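Local atomic coordinates of YueI protein (Bacillus subtilis, PDB entry 2OHW), a protein that is of unknown function and belongs to the DUF1694 family, folding as a single chain around a four-stranded mixed beta-sheet with helices packed against it. Residues D8-Y16 with Y120-L131; E35-V46 with P103-V114. All coordinates share one frame; numbering follows the deposited sequence.

Contact 1. Residues D8-Y16 with Y120-L131; sequences DLYLQQGMY and YIQDDIYNRSVL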
loop_
_atom_site.group_PDB
_atom_site.type_symbol
_atom_site.label_atom_id
_atom_site.label_comp_id
_atom_site.label_asym_id
_atom_site.label_seq_id
_atom_site.Cartn_x
_atom_site.Cartn_y
_atom_site.Cartn_z
ATOM N N ASP A 8 4.346 -11.409 10.868
ATOM C CA ASP A 8 5.633 -11.211 10.230
ATOM C C ASP A 8 5.774 -12.129 9.031
ATOM O O ASP A 8 6.331 -11.723 8.015
ATOM C CB ASP A 8 6.796 -11.467 11.191
ATOM C CG ASP A 8 6.930 -10.404 12.255
ATOM O OD1 ASP A 8 6.242 -9.353 12.196
ATOM O OD2 ASP A 8 7.744 -10.638 13.172
ATOM N N LEU A 9 5.284 -13.362 9.137
ATOM C CA LEU A 9 5.394 -14.296 8.039
ATOM C C LEU A 9 4.497 -13.842 6.892
ATOM O O LEU A 9 4.917 -13.858 5.733
ATOM C CB LEU A 9 5.054 -15.735 8.461
ATOM C CG LEU A 9 5.431 -16.765 7.378
ATOM C CD1 LEU A 9 6.936 -16.772 7.091
ATOM C CD2 LEU A 9 4.965 -18.171 7.715
ATOM N N TYR A 10 3.286 -13.409 7.222
ATOM C CA TYR A 10 2.365 -12.855 6.212
ATOM C C TYR A 10 3.024 -11.723 5.441
ATOM O O TYR A 10 2.982 -11.682 4.206
ATOM C CB TYR A 10 1.106 -12.353 6.913
ATOM C CG TYR A 10 0.064 -11.716 6.038
ATOM C CD1 TYR A 10 -0.857 -12.500 5.345
ATOM C CD2 TYR A 10 -0.066 -10.332 5.966
ATOM C CE1 TYR A 10 -1.842 -11.918 4.558
ATOM C CE2 TYR A 10 -1.049 -9.744 5.182
ATOM C CZ TYR A 10 -1.949 -10.544 4.496
ATOM O OH TYR A 10 -2.964 -9.969 3.744
ATOM N N LEU A 11 3.642 -10.806 6.170
ATOM C CA LEU A 11 4.387 -9.712 5.524
ATOM C C LEU A 11 5.584 -10.189 4.693
ATOM O O LEU A 11 5.747 -9.795 3.537
ATOM C CB LEU A 11 4.844 -8.689 6.563
ATOM C CG LEU A 11 3.738 -7.970 7.343
ATOM C CD1 LEU A 11 4.368 -7.205 8.470
ATOM C CD2 LEU A 11 2.995 -7.010 6.398
ATOM N N GLN A 12 6.401 -11.070 5.260
ATOM C CA GLN A 12 7.625 -11.505 4.581
ATOM C C GLN A 12 7.291 -12.177 3.257
ATOM O O GLN A 12 8.009 -11.999 2.260
ATOM C CB GLN A 12 8.400 -12.454 5.504
ATOM C CG GLN A 12 9.602 -13.170 4.892
ATOM C CD GLN A 12 10.298 -14.008 5.936
ATOM O OE1 GLN A 12 10.846 -13.473 6.904
ATOM N NE2 GLN A 12 10.248 -15.319 5.768
ATOM N N GLN A 13 6.182 -12.914 3.239
ATOM C CA GLN A 13 5.795 -13.667 2.046
ATOM C C GLN A 13 4.932 -12.910 1.044
ATOM O O GLN A 13 4.528 -13.472 0.041
ATOM C CB GLN A 13 5.128 -14.973 2.445
ATOM C CG GLN A 13 6.078 -15.895 3.170
ATOM C CD GLN A 13 5.589 -17.309 3.194
ATOM O OE1 GLN A 13 4.380 -17.566 3.161
ATOM N NE2 GLN A 13 6.529 -18.249 3.292
ATOM N N GLY A 14 4.653 -11.642 1.312
ATOM C CA GLY A 14 4.003 -10.788 0.313
ATOM C C GLY A 14 2.521 -10.543 0.475
ATOM O O GLY A 14 1.873 -10.048 -0.449
ATOM N N MET A 15 1.977 -10.894 1.636
ATOM C CA MET A 15 0.610 -10.500 2.016
ATOM C C MET A 15 -0.454 -11.197 1.170
ATOM O O MET A 15 -1.433 -10.583 0.727
ATOM C CB MET A 15 0.449 -8.959 2.008
ATOM C CG MET A 15 1.442 -8.195 2.949
ATOM S SD MET A 15 1.415 -6.362 2.752
ATOM C CE MET A 15 2.138 -6.218 1.117
ATOM N N TYR A 16 -0.245 -12.497 0.959
ATOM C CA TYR A 16 -1.224 -13.340 0.290
ATOM C C TYR A 16 -2.381 -13.732 1.209
ATOM O O TYR A 16 -2.184 -14.315 2.282
ATOM C CB TYR A 16 -0.558 -14.612 -0.218
ATOM C CG TYR A 16 0.311 -14.391 -1.419
ATOM C CD1 TYR A 16 -0.230 -14.405 -2.706
ATOM C CD2 TYR A 16 1.681 -14.167 -1.275
ATOM C CE1 TYR A 16 0.572 -14.195 -3.825
ATOM C CE2 TYR A 16 2.485 -13.956 -2.375
ATOM C CZ TYR A 16 1.923 -13.976 -3.645
ATOM O OH TYR A 16 2.727 -13.784 -4.738
ATOM N N TYR A 120 2.025 -7.043 -4.064
ATOM C CA TYR A 120 3.306 -6.446 -3.680
ATOM C C TYR A 120 4.321 -6.540 -4.803
ATOM O O TYR A 120 4.151 -7.345 -5.743
ATOM C CB TYR A 120 3.866 -7.069 -2.391
ATOM C CG TYR A 120 4.626 -8.372 -2.535
ATOM C CD1 TYR A 120 5.950 -8.453 -2.125
ATOM C CD2 TYR A 120 4.026 -9.522 -3.039
ATOM C CE1 TYR A 120 6.668 -9.637 -2.237
ATOM C CE2 TYR A 120 4.752 -10.713 -3.179
ATOM C CZ TYR A 120 6.061 -10.757 -2.755
ATOM O OH TYR A 120 6.776 -11.936 -2.855
ATOM N N ILE A 121 5.380 -5.729 -4.680
ATOM C CA ILE A 121 6.505 -5.705 -5.601
ATOM C C ILE A 121 7.697 -6.372 -4.931
ATOM O O ILE A 121 8.289 -5.830 -3.997
ATOM C CB ILE A 121 6.873 -4.241 -6.013
ATOM C CG1 ILE A 121 5.646 -3.508 -6.558
ATOM C CG2 ILE A 121 8.062 -4.238 -6.995
ATOM C CD1 ILE A 121 5.843 -2.018 -6.789
ATOM N N GLN A 122 7.996 -7.590 -5.369
ATOM C CA GLN A 122 9.081 -8.334 -4.784
ATOM C C GLN A 122 10.407 -7.808 -5.296
ATOM O O GLN A 122 10.769 -8.009 -6.463
ATOM C CB GLN A 122 8.940 -9.806 -5.157
ATOM C CG GLN A 122 9.997 -10.691 -4.527
ATOM C CD GLN A 122 9.931 -12.085 -5.078
ATOM O OE1 GLN A 122 9.912 -12.288 -6.298
ATOM N NE2 GLN A 122 9.887 -13.062 -4.190
ATOM N N ASP A 123 11.147 -7.155 -4.412
ATOM C CA ASP A 123 12.514 -6.733 -4.717
ATOM C C ASP A 123 13.348 -6.718 -3.436
ATOM O O ASP A 123 12.822 -6.989 -2.349
ATOM C CB ASP A 123 12.541 -5.396 -5.516
ATOM C CG ASP A 123 12.106 -4.166 -4.703
ATOM O OD1 ASP A 123 11.677 -4.296 -3.544
ATOM O OD2 ASP A 123 12.221 -3.033 -5.237
ATOM N N ASP A 124 14.639 -6.413 -3.542
ATOM C CA ASP A 124 15.493 -6.397 -2.350
ATOM C C ASP A 124 15.062 -5.383 -1.280
ATOM O O ASP A 124 15.224 -5.629 -0.079
ATOM C CB ASP A 124 16.967 -6.167 -2.735
ATOM C CG ASP A 124 17.208 -4.822 -3.408
ATOM O OD1 ASP A 124 16.244 -4.178 -3.891
ATOM O OD2 ASP A 124 18.394 -4.399 -3.463
ATOM N N ILE A 125 14.515 -4.243 -1.706
ATOM C CA ILE A 125 14.009 -3.261 -0.758
ATOM C C ILE A 125 12.815 -3.807 0.039
ATOM O O ILE A 125 12.731 -3.612 1.257
ATOM C CB ILE A 125 13.644 -1.928 -1.441
ATOM C CG1 ILE A 125 14.859 -1.381 -2.187
ATOM C CG2 ILE A 125 13.173 -0.917 -0.402
ATOM C CD1 ILE A 125 14.612 -0.079 -2.920
ATOM N N TYR A 126 11.908 -4.522 -0.625
ATOM C CA TYR A 126 10.799 -5.149 0.096
ATOM C C TYR A 126 11.316 -6.066 1.190
ATOM O O TYR A 126 10.891 -5.973 2.347
ATOM C CB TYR A 126 9.900 -5.963 -0.838
ATOM C CG TYR A 126 8.660 -6.463 -0.130
ATOM C CD1 TYR A 126 7.531 -5.666 -0.049
ATOM C CD2 TYR A 126 8.633 -7.720 0.495
ATOM C CE1 TYR A 126 6.382 -6.087 0.612
ATOM C CE2 TYR A 126 7.494 -8.154 1.159
ATOM C CZ TYR A 126 6.377 -7.333 1.213
ATOM O OH TYR A 126 5.237 -7.725 1.868
ATOM N N ASN A 127 12.238 -6.944 0.808
ATOM C CA ASN A 127 12.742 -7.966 1.718
ATOM C C ASN A 127 13.443 -7.342 2.914
ATOM O O ASN A 127 13.363 -7.862 4.017
ATOM C CB ASN A 127 13.694 -8.905 0.980
ATOM C CG ASN A 127 12.992 -9.729 -0.077
ATOM O OD1 ASN A 127 11.783 -9.983 0.006
ATOM N ND2 ASN A 127 13.747 -10.165 -1.081
ATOM N N ARG A 128 14.103 -6.211 2.698
ATOM C CA ARG A 128 14.887 -5.591 3.764
ATOM C C ARG A 128 14.047 -4.663 4.636
ATOM O O ARG A 128 14.367 -4.440 5.806
ATOM C CB ARG A 128 16.094 -4.846 3.188
ATOM C CG ARG A 128 17.075 -5.742 2.433
ATOM C CD ARG A 128 18.442 -5.096 2.271
ATOM N NE ARG A 128 19.095 -5.509 1.028
ATOM C CZ ARG A 128 19.371 -4.690 0.016
ATOM N NH1 ARG A 128 19.072 -3.399 0.098
ATOM N NH2 ARG A 128 19.958 -5.160 -1.080
ATOM N N SER A 129 12.956 -4.139 4.081
ATOM C CA SER A 129 12.165 -3.127 4.775
ATOM C C SER A 129 10.866 -3.597 5.421
ATOM O O SER A 129 10.364 -2.948 6.332
ATOM C CB SER A 129 11.851 -1.985 3.804
ATOM O OG SER A 129 10.972 -2.426 2.778
ATOM N N VAL A 130 10.292 -4.706 4.959
ATOM C CA VAL A 130 8.919 -5.016 5.365
ATOM C C VAL A 130 8.745 -5.311 6.867
ATOM O O VAL A 130 7.675 -5.067 7.440
ATOM C CB VAL A 130 8.259 -6.106 4.461
ATOM C CG1 VAL A 130 8.834 -7.491 4.739
ATOM C CG2 VAL A 130 6.751 -6.089 4.616
ATOM N N LEU A 131 9.794 -5.819 7.509
ATOM C CA LEU A 131 9.705 -6.137 8.939
ATOM C C LEU A 131 10.415 -5.115 9.834
ATOM O O LEU A 131 10.405 -5.247 11.067
ATOM C CB LEU A 131 10.234 -7.546 9.206
ATOM C CG LEU A 131 9.515 -8.709 8.517
ATOM C CD1 LEU A 131 10.151 -9.996 8.984
ATOM C CD2 LEU A 131 8.041 -8.691 8.867
HETATM O O HOH W 1 8.177 -12.799 -0.607
HETATM O O HOH W 2 10.433 -10.757 2.213
#
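A Schellman motif ends the N-terminal helix at Gly14, and the contact gathers round it: the rings of Tyr120 and Tyr126 close on this helix end. Gly14 has a positive phi, and its CA sits over one face of the Tyr120 ring, 3.5 Å from the centroid and 8° off the ring normal, a CH-pi contact. Any CB on Gly14 would run into Tyr120 CE2. Tyr120 CG lies between the backbone N and the carbonyl carbon (chi1 83°), which turns one ring face to Gly14 CA, while its CD1 edge stands over the centre of one face of the Tyr126 ring. With an alanine in place of Tyr120, Gly14 CA and that Tyr126 face would probably lose their cover, and a water on Gln12 O its hydroxyl partner. Tyr126 OH gives a 2.7 Å hydrogen bond to Leu11 O, a carbonyl that also accepts from Gly14 N. Met15 CE lies at the edge of the same ring, 3.5 Å from Tyr126 OH. Toward the N terminus of the helix the chain's last modelled residues take over: Val130 CG2 packs on Leu11 CB, and Leu131 CD2 touches both Leu11 CB and Asp8 CB. Two waters donate to Gln12 O; one, 2.8 Å from Tyr120 OH, links the tyrosine to the helix end, and the other donates a 2.7 Å bond to Asn127 OD1.

Contact 2. Residues E35-V46 with P103-V114; sequences ERVVLALTKGQV and PLGIVIAADIAV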
loop_
_atom_site.group_PDB
_atom_site.type_symbol
_atom_site.label_atom_id
_atom_site.label_comp_id
_atom_site.label_asym_id
_atom_site.label_seq_id
_atom_site.Cartn_x
_atom_site.Cartn_y
_atom_site.Cartn_z
ATOM N N GLU A 35 -9.404 -7.376 0.875
ATOM C CA GLU A 35 -10.107 -7.692 -0.364
ATOM C C GLU A 35 -10.160 -6.516 -1.345
ATOM O O GLU A 35 -10.445 -6.723 -2.523
ATOM C CB GLU A 35 -11.538 -8.197 -0.077
ATOM C CG GLU A 35 -12.478 -7.150 0.472
ATOM C CD GLU A 35 -13.844 -7.712 0.833
ATOM O OE1 GLU A 35 -13.977 -8.947 0.928
ATOM O OE2 GLU A 35 -14.774 -6.903 1.026
ATOM N N ARG A 36 -9.904 -5.301 -0.853
ATOM C CA ARG A 36 -9.952 -4.116 -1.710
ATOM C C ARG A 36 -8.565 -3.646 -2.193
ATOM O O ARG A 36 -8.451 -2.739 -3.025
ATOM C CB ARG A 36 -10.708 -2.994 -0.994
ATOM C CG ARG A 36 -12.165 -3.408 -0.577
ATOM C CD ARG A 36 -13.137 -2.264 -0.712
ATOM N NE ARG A 36 -14.475 -2.440 -0.110
ATOM C CZ ARG A 36 -15.182 -3.567 0.039
ATOM N NH1 ARG A 36 -14.740 -4.745 -0.379
ATOM N NH2 ARG A 36 -16.381 -3.504 0.617
ATOM N N VAL A 37 -7.511 -4.283 -1.697
ATOM C CA VAL A 37 -6.167 -3.815 -2.005
ATOM C C VAL A 37 -5.748 -4.252 -3.405
ATOM O O VAL A 37 -5.840 -5.438 -3.753
ATOM C CB VAL A 37 -5.145 -4.290 -0.955
ATOM C CG1 VAL A 37 -3.747 -3.833 -1.338
ATOM C CG2 VAL A 37 -5.518 -3.759 0.445
ATOM N N VAL A 38 -5.274 -3.284 -4.190
ATOM C CA VAL A 38 -4.737 -3.509 -5.519
ATOM C C VAL A 38 -3.207 -3.612 -5.483
ATOM O O VAL A 38 -2.625 -4.439 -6.177
ATOM C CB VAL A 38 -5.171 -2.361 -6.475
ATOM C CG1 VAL A 38 -4.492 -2.475 -7.821
ATOM C CG2 VAL A 38 -6.696 -2.369 -6.650
ATOM N N LEU A 39 -2.556 -2.784 -4.667
ATOM C CA LEU A 39 -1.099 -2.801 -4.562
ATOM C C LEU A 39 -0.717 -2.111 -3.268
ATOM O O LEU A 39 -1.371 -1.154 -2.840
ATOM C CB LEU A 39 -0.457 -2.085 -5.750
ATOM C CG LEU A 39 1.049 -2.296 -6.014
ATOM C CD1 LEU A 39 1.291 -3.645 -6.715
ATOM C CD2 LEU A 39 1.518 -1.179 -6.912
ATOM N N ALA A 40 0.348 -2.593 -2.637
ATOM C CA ALA A 40 0.871 -1.961 -1.437
ATOM C C ALA A 40 2.385 -1.874 -1.546
ATOM O O ALA A 40 3.025 -2.803 -2.057
ATOM C CB ALA A 40 0.461 -2.752 -0.218
ATOM N N LEU A 41 2.952 -0.757 -1.085
ATOM C CA LEU A 41 4.410 -0.556 -1.043
ATOM C C LEU A 41 4.815 -0.340 0.403
ATOM O O LEU A 41 4.079 0.341 1.156
ATOM C CB LEU A 41 4.786 0.696 -1.812
ATOM C CG LEU A 41 4.663 0.687 -3.335
ATOM C CD1 LEU A 41 5.081 2.061 -3.861
ATOM C CD2 LEU A 41 5.460 -0.390 -3.993
ATOM N N THR A 42 5.962 -0.890 0.814
ATOM C CA THR A 42 6.464 -0.604 2.157
ATOM C C THR A 42 6.961 0.841 2.219
ATOM O O THR A 42 7.237 1.472 1.180
ATOM C CB THR A 42 7.643 -1.511 2.561
ATOM O OG1 THR A 42 8.788 -1.204 1.751
ATOM C CG2 THR A 42 7.274 -2.982 2.439
ATOM N N LYS A 43 7.099 1.361 3.440
ATOM C CA LYS A 43 7.727 2.679 3.612
ATOM C C LYS A 43 9.107 2.712 2.950
ATOM O O LYS A 43 9.458 3.683 2.283
ATOM C CB LYS A 43 7.791 3.070 5.087
ATOM C CG LYS A 43 6.437 3.433 5.676
ATOM C CD LYS A 43 6.502 3.623 7.202
ATOM C CE LYS A 43 7.535 4.665 7.575
ATOM N NZ LYS A 43 7.136 5.995 7.062
ATOM N N GLY A 44 9.872 1.633 3.102
ATOM C CA GLY A 44 11.195 1.575 2.490
ATOM C C GLY A 44 11.154 1.699 0.976
ATOM O O GLY A 44 11.981 2.375 0.386
ATOM N N GLN A 45 10.182 1.038 0.343
ATOM C CA GLN A 45 9.999 1.184 -1.102
ATOM C C GLN A 45 9.579 2.602 -1.476
ATOM O O GLN A 45 10.060 3.165 -2.471
ATOM C CB GLN A 45 8.990 0.142 -1.606
ATOM C CG GLN A 45 9.523 -1.276 -1.498
ATOM C CD GLN A 45 8.489 -2.302 -1.940
ATOM O OE1 GLN A 45 7.355 -2.292 -1.469
ATOM N NE2 GLN A 45 8.885 -3.200 -2.854
ATOM N N VAL A 46 8.672 3.203 -0.711
ATOM C CA VAL A 46 8.266 4.577 -1.057
ATOM C C VAL A 46 9.474 5.530 -0.981
ATOM O O VAL A 46 9.562 6.507 -1.742
ATOM C CB VAL A 46 7.096 5.060 -0.177
ATOM C CG1 VAL A 46 6.792 6.543 -0.415
ATOM C CG2 VAL A 46 5.869 4.224 -0.481
ATOM N N PRO A 103 4.017 -0.995 8.502
ATOM C CA PRO A 103 5.197 -0.829 7.650
ATOM C C PRO A 103 4.836 -0.373 6.239
ATOM O O PRO A 103 5.729 -0.134 5.442
ATOM C CB PRO A 103 5.759 -2.251 7.584
ATOM C CG PRO A 103 4.555 -3.119 7.691
ATOM C CD PRO A 103 3.634 -2.413 8.642
ATOM N N LEU A 104 3.545 -0.287 5.921
ATOM C CA LEU A 104 3.119 0.096 4.561
ATOM C C LEU A 104 3.143 1.605 4.399
ATOM O O LEU A 104 2.655 2.334 5.271
ATOM C CB LEU A 104 1.742 -0.500 4.221
ATOM C CG LEU A 104 1.766 -2.038 4.271
ATOM C CD1 LEU A 104 0.455 -2.590 3.799
ATOM C CD2 LEU A 104 2.924 -2.630 3.454
ATOM N N GLY A 105 3.685 2.066 3.275
ATOM C CA GLY A 105 3.797 3.490 2.950
ATOM C C GLY A 105 2.679 3.972 2.051
ATOM O O GLY A 105 2.169 5.072 2.219
ATOM N N ILE A 106 2.294 3.141 1.091
ATOM C CA ILE A 106 1.261 3.489 0.127
ATOM C C ILE A 106 0.404 2.257 -0.080
ATOM O O ILE A 106 0.931 1.129 -0.106
ATOM C CB ILE A 106 1.896 3.961 -1.214
ATOM C CG1 ILE A 106 2.220 5.458 -1.115
ATOM C CG2 ILE A 106 1.055 3.569 -2.422
ATOM C CD1 ILE A 106 3.029 5.981 -2.253
ATOM N N VAL A 107 -0.911 2.464 -0.148
ATOM C CA VAL A 107 -1.848 1.395 -0.512
ATOM C C VAL A 107 -2.779 1.949 -1.580
ATOM O O VAL A 107 -3.369 3.011 -1.391
ATOM C CB VAL A 107 -2.686 0.926 0.701
ATOM C CG1 VAL A 107 -3.761 -0.071 0.285
ATOM C CG2 VAL A 107 -1.792 0.310 1.780
ATOM N N ILE A 108 -2.885 1.248 -2.705
ATOM C CA ILE A 108 -3.883 1.564 -3.715
ATOM C C ILE A 108 -5.062 0.653 -3.444
ATOM O O ILE A 108 -4.922 -0.573 -3.497
ATOM C CB ILE A 108 -3.344 1.380 -5.148
ATOM C CG1 ILE A 108 -2.138 2.306 -5.371
ATOM C CG2 ILE A 108 -4.450 1.662 -6.194
ATOM C CD1 ILE A 108 -1.326 2.067 -6.649
ATOM N N ALA A 109 -6.205 1.244 -3.110
ATOM C CA ALA A 109 -7.388 0.473 -2.709
ATOM C C ALA A 109 -8.554 0.787 -3.619
ATOM O O ALA A 109 -8.839 1.955 -3.896
ATOM C CB ALA A 109 -7.756 0.785 -1.265
ATOM N N ALA A 110 -9.236 -0.260 -4.059
ATOM C CA ALA A 110 -10.462 -0.117 -4.842
ATOM C C ALA A 110 -11.659 0.164 -3.937
ATOM O O ALA A 110 -11.622 -0.072 -2.723
ATOM C CB ALA A 110 -10.704 -1.367 -5.673
ATOM N N ASP A 111 -12.742 0.662 -4.528
ATOM C CA ASP A 111 -13.926 0.976 -3.719
ATOM C C ASP A 111 -14.830 -0.250 -3.534
ATOM O O ASP A 111 -15.819 -0.193 -2.789
ATOM C CB ASP A 111 -14.696 2.172 -4.301
ATOM C CG ASP A 111 -15.301 1.876 -5.651
ATOM O OD1 ASP A 111 -14.836 0.941 -6.324
ATOM O OD2 ASP A 111 -16.252 2.591 -6.050
ATOM N N ILE A 112 -14.475 -1.348 -4.206
ATOM C CA ILE A 112 -15.152 -2.640 -4.066
ATOM C C ILE A 112 -14.140 -3.783 -3.937
ATOM O O ILE A 112 -12.941 -3.589 -4.134
ATOM C CB ILE A 112 -16.066 -2.920 -5.280
ATOM C CG1 ILE A 112 -15.235 -3.021 -6.568
ATOM C CG2 ILE A 112 -17.153 -1.845 -5.389
ATOM C CD1 ILE A 112 -16.034 -3.408 -7.822
ATOM N N ALA A 113 -14.634 -4.976 -3.615
ATOM C CA ALA A 113 -13.793 -6.159 -3.493
ATOM C C ALA A 113 -13.241 -6.559 -4.852
ATOM O O ALA A 113 -14.005 -6.797 -5.791
ATOM C CB ALA A 113 -14.588 -7.304 -2.869
ATOM N N VAL A 114 -11.915 -6.617 -4.957
ATOM C CA VAL A 114 -11.225 -7.057 -6.173
ATOM C C VAL A 114 -10.508 -8.398 -5.970
ATOM O O VAL A 114 -10.169 -9.085 -6.942
ATOM C CB VAL A 114 -10.244 -5.982 -6.713
ATOM C CG1 VAL A 114 -11.022 -4.771 -7.221
ATOM C CG2 VAL A 114 -9.239 -5.557 -5.649
#
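An antiparallel ladder with two classic beta bulges joins the outermost strand 37-42 to strand 104-110, and further backbone bonds extend it at both ends. At the first bulge Val38 and Leu39 both face Ile108: Val38 N meets Ile108 O at 2.8 Å, nearly along the C=O axis, and Leu39 N adds a weak bond to the same oxygen. Ile108 N returns a straight bond to Leu39 O (166° at the hydrogen). The second bulge reverses the roles, for Gly105 and Ile106 both face Leu41. Gly105 N lies in the carbonyl plane of Leu41 O at 2.8 Å, and Ile106 N gives only a weak bond. A CB on Gly105 would clash with Val46 CG2, so the bare backbone lets helix 43-46 close down on the strand.

The two strands belong to a mixed four-stranded sheet, in which strand 65-70 lies beyond strand 104-110. Leu39, Leu41, Ile106 and Ile108 share one face, where Leu39 and Ile108 meet helix 53-60. The Val46 side chain crosses that of Ile106 at about a right angle, CG2 touching Ile106 CD1 at 3.8 Å. The other face carries Val37, Ala40 and Val107; the small Ala40 CB admits Leu104 CD1 at 4.0 Å.

Where the strand passes into helix 43-46, Thr42 and Gln45 form a capping box: Thr42 N meets Gln45 OE1 in its carbonyl plane, on a lone pair, and Thr42 OG1, set between backbone N and carbonyl carbon (chi1 67°), accepts from Gln45 N and also bonds to Ser129 OG. Lys43 N binds Pro103 O. At the far end Val114 N bonds to Glu35 O, and the Arg36 guanidinium lays one face over Ile112 CA while NH1 makes a 2.6 Å salt bridge to Glu35 OE2.

Overall arrangement
From the N terminus, helix 5-12 leads into the turn of contact 1, whose partner comes only at the very end of the model, so this contact closes a loop spanning nearly the whole chain. Within that span strand 37-42 pairs with strand 104-110, and contact 2 closes a smaller loop holding helices 53-60 and 75-87 and strands 65-70 and 92-95. Contact 2 is therefore nested within contact 1, and the centres of contacts 1 and 2 lie about 13 Å apart. They touch through 120-131: Ile121 O takes a probable hydrogen bond from Gln45 NE2, and Val130 O packs on Pro103 CB. A probable hydrogen bond between Ser129 OG and Thr42 OG1 ties helix 124-129 to strand 37-42.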